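Local coordinates for protein BauA (Acinetobacter baumannii, PDB 6HCP) that probably carries the iron-loaded siderophore ferric preacinetobactin across the outer membrane as a TonB-dependent receptor, at residues A[368-374]-A[418-424]. Residues are numbered along the deposited sequence; the frame is centred on the assembly and turned at random.
Sequences NATYYNH and LSTSSFG. With C8E ((hydroxyethyloxy)tri(ethyloxy)octane), chain B; EDO (1,2-ethanediol), chain N.
Tyr372 and Thr420 face each other as a hydrogen-bonded pair between neighbouring antiparallel strands in the transmembrane beta-barrel of this TonB-dependent receptor, and the pairing illustrates how a barrel wall sorts its residues. Regular backbone bonds run from Asn368 and Gly424 to His374 and Leu418, and alternation sends Ala369, Tyr371, Ser421 and Phe423 to one face, Asn368, Thr370, Tyr372, His374, Leu418, Thr420 and Ser422 to the other. The second face looks into the barrel, where loop residues Met151 and Pro153 touch Thr420 and Tyr372.

Tyr372 can be followed outward atom by atom. CB lies 3.3 Å from Thr420 OG1. With CG anti to the backbone N (chi1 166°), the ring runs along its own strand toward His374, and CG and CD1 still pass near that hydroxyl oxygen. Further out, CE1 meets Leu418 CD2 at 4.1 Å, the two side chains crossing at about a right angle. At the tip, OH and His374 ND1 form a 2.7 Å hydrogen bond whose donor may be either. The imidazole is thus tied to the phenol while Leu418 CB lies over one of its faces, 3.7 Å from the ring centroid, in a CH-pi contact.

On the outer face, the phenol oxygen of Tyr371 lies 3.7 Å from Phe423 CE2, and Ala369 CB packs against Phe423 CD2. Where the pair ends at Asn368 and Gly424, a detergent molecule lies beside their carbonyl oxygens, consistent with that end lying near the membrane.

Hydroxyls bridge the strands on the interior face. Thr370 OG1 and Ser422 OG share a 2.7 Å hydrogen bond, and Arg443 NH1 hydrogen-bonds to both Ser422 OG and Asn368 OD1. A water 2.8 Å from Thr370 OG1 also hydrogen-bonds to Thr420 OG1.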
# COMPACT_ATOMS: atom_id res chain seq x y z
N ASN A 368 -45.02 31.57 -9.09
CA ASN A 368 -44.13 32.14 -8.12
C ASN A 368 -43.44 33.39 -8.65
O ASN A 368 -43.53 33.74 -9.84
CB ASN A 368 -43.13 31.09 -7.61
CG ASN A 368 -41.98 30.84 -8.57
OD1 ASN A 368 -42.12 31.01 -9.78
ND2 ASN A 368 -40.86 30.34 -8.04
N ALA A 369 -42.85 34.10 -7.70
CA ALA A 369 -41.99 35.23 -7.91
C ALA A 369 -40.71 35.02 -7.11
O ALA A 369 -40.79 34.60 -5.95
CB ALA A 369 -42.70 36.50 -7.48
N THR A 370 -39.56 35.31 -7.73
CA THR A 370 -38.27 35.14 -7.06
C THR A 370 -37.48 36.45 -7.15
O THR A 370 -37.65 37.22 -8.11
CB THR A 370 -37.45 33.98 -7.65
OG1 THR A 370 -36.89 34.35 -8.91
CG2 THR A 370 -38.27 32.72 -7.80
N TYR A 371 -36.57 36.62 -6.20
CA TYR A 371 -35.67 37.77 -6.12
C TYR A 371 -34.32 37.29 -5.57
O TYR A 371 -34.26 36.51 -4.63
CB TYR A 371 -36.26 38.87 -5.23
CG TYR A 371 -37.67 39.28 -5.60
CD1 TYR A 371 -37.90 40.30 -6.52
CD2 TYR A 371 -38.78 38.60 -5.11
CE1 TYR A 371 -39.18 40.66 -6.90
CE2 TYR A 371 -40.07 38.94 -5.48
CZ TYR A 371 -40.27 39.97 -6.39
OH TYR A 371 -41.53 40.33 -6.76
N TYR A 372 -33.24 37.86 -6.11
CA TYR A 372 -31.89 37.68 -5.56
C TYR A 372 -31.12 38.99 -5.74
O TYR A 372 -31.21 39.64 -6.77
CB TYR A 372 -31.15 36.53 -6.24
CG TYR A 372 -29.67 36.50 -5.97
CD1 TYR A 372 -28.78 37.24 -6.73
CD2 TYR A 372 -29.16 35.76 -4.91
CE1 TYR A 372 -27.42 37.20 -6.50
CE2 TYR A 372 -27.80 35.73 -4.65
CZ TYR A 372 -26.92 36.41 -5.47
OH TYR A 372 -25.58 36.38 -5.22
N ASN A 373 -30.42 39.41 -4.68
CA ASN A 373 -29.56 40.59 -4.75
C ASN A 373 -28.28 40.29 -3.98
O ASN A 373 -28.32 39.70 -2.91
CB ASN A 373 -30.24 41.85 -4.19
CG ASN A 373 -29.34 43.07 -4.27
OD1 ASN A 373 -29.16 43.65 -5.33
ND2 ASN A 373 -28.70 43.41 -3.16
N HIS A 374 -27.15 40.73 -4.53
CA HIS A 374 -25.92 40.76 -3.73
C HIS A 374 -25.18 42.08 -3.96
O HIS A 374 -25.31 42.72 -5.00
CB HIS A 374 -25.05 39.51 -3.98
CG HIS A 374 -24.17 39.52 -5.18
ND1 HIS A 374 -24.10 38.43 -6.03
CD2 HIS A 374 -23.19 40.37 -5.58
CE1 HIS A 374 -23.16 38.65 -6.93
NE2 HIS A 374 -22.57 39.83 -6.67
N LEU A 418 -25.26 42.48 -8.13
CA LEU A 418 -26.02 41.66 -9.01
C LEU A 418 -27.44 41.56 -8.45
O LEU A 418 -27.65 41.37 -7.25
CB LEU A 418 -25.39 40.26 -9.08
CG LEU A 418 -26.07 39.28 -10.03
CD1 LEU A 418 -26.05 39.80 -11.45
CD2 LEU A 418 -25.39 37.91 -9.96
N SER A 419 -28.41 41.74 -9.35
CA SER A 419 -29.82 41.68 -9.00
C SER A 419 -30.55 40.84 -10.05
O SER A 419 -30.33 41.03 -11.26
CB SER A 419 -30.42 43.06 -8.93
OG SER A 419 -29.87 43.79 -7.86
N THR A 420 -31.40 39.92 -9.59
CA THR A 420 -32.21 39.10 -10.48
C THR A 420 -33.62 38.98 -9.91
O THR A 420 -33.84 39.07 -8.69
CB THR A 420 -31.64 37.69 -10.70
OG1 THR A 420 -31.74 36.95 -9.48
CG2 THR A 420 -30.21 37.68 -11.16
N SER A 421 -34.60 38.89 -10.81
CA SER A 421 -35.96 38.64 -10.38
C SER A 421 -36.67 37.81 -11.46
O SER A 421 -36.23 37.79 -12.62
CB SER A 421 -36.68 39.92 -10.13
OG SER A 421 -36.90 40.58 -11.36
N SER A 422 -37.67 37.02 -11.05
CA SER A 422 -38.42 36.25 -12.02
C SER A 422 -39.87 36.08 -11.58
O SER A 422 -40.21 36.22 -10.39
CB SER A 422 -37.77 34.91 -12.30
OG SER A 422 -38.06 33.97 -11.28
N PHE A 423 -40.70 35.70 -12.55
CA PHE A 423 -42.07 35.32 -12.32
C PHE A 423 -42.30 34.10 -13.19
O PHE A 423 -41.94 34.07 -14.37
CB PHE A 423 -43.03 36.50 -12.59
CG PHE A 423 -42.60 37.79 -11.90
CD1 PHE A 423 -41.46 38.48 -12.31
CD2 PHE A 423 -43.26 38.26 -10.77
CE1 PHE A 423 -41.01 39.60 -11.62
CE2 PHE A 423 -42.83 39.40 -10.11
CZ PHE A 423 -41.66 40.02 -10.49
N GLY A 424 -42.89 33.06 -12.58
CA GLY A 424 -43.07 31.83 -13.29
C GLY A 424 -44.43 31.20 -13.03
O GLY A 424 -45.08 31.47 -12.02
C1 C8E B . -46.78 34.71 -13.28
C2 C8E B . -47.56 34.96 -12.01
C3 C8E B . -46.68 35.31 -10.82
C4 C8E B . -47.32 34.90 -9.49
C5 C8E B . -46.67 35.60 -8.30
C6 C8E B . -47.06 35.01 -6.96
C7 C8E B . -46.48 35.85 -5.83
C8 C8E B . -47.44 36.01 -4.66
O9 C8E B . -46.78 35.94 -3.39
C10 C8E B . -47.53 35.15 -2.47
C11 C8E B . -47.20 35.54 -1.04
O12 C8E B . -47.47 34.40 -0.24
C1 EDO N . -33.10 43.24 -12.07
O1 EDO N . -33.12 44.57 -11.56
C2 EDO N . -33.80 42.37 -11.05
O2 EDO N . -35.06 42.97 -10.70
O HOH W 1 -34.46 35.63 -9.26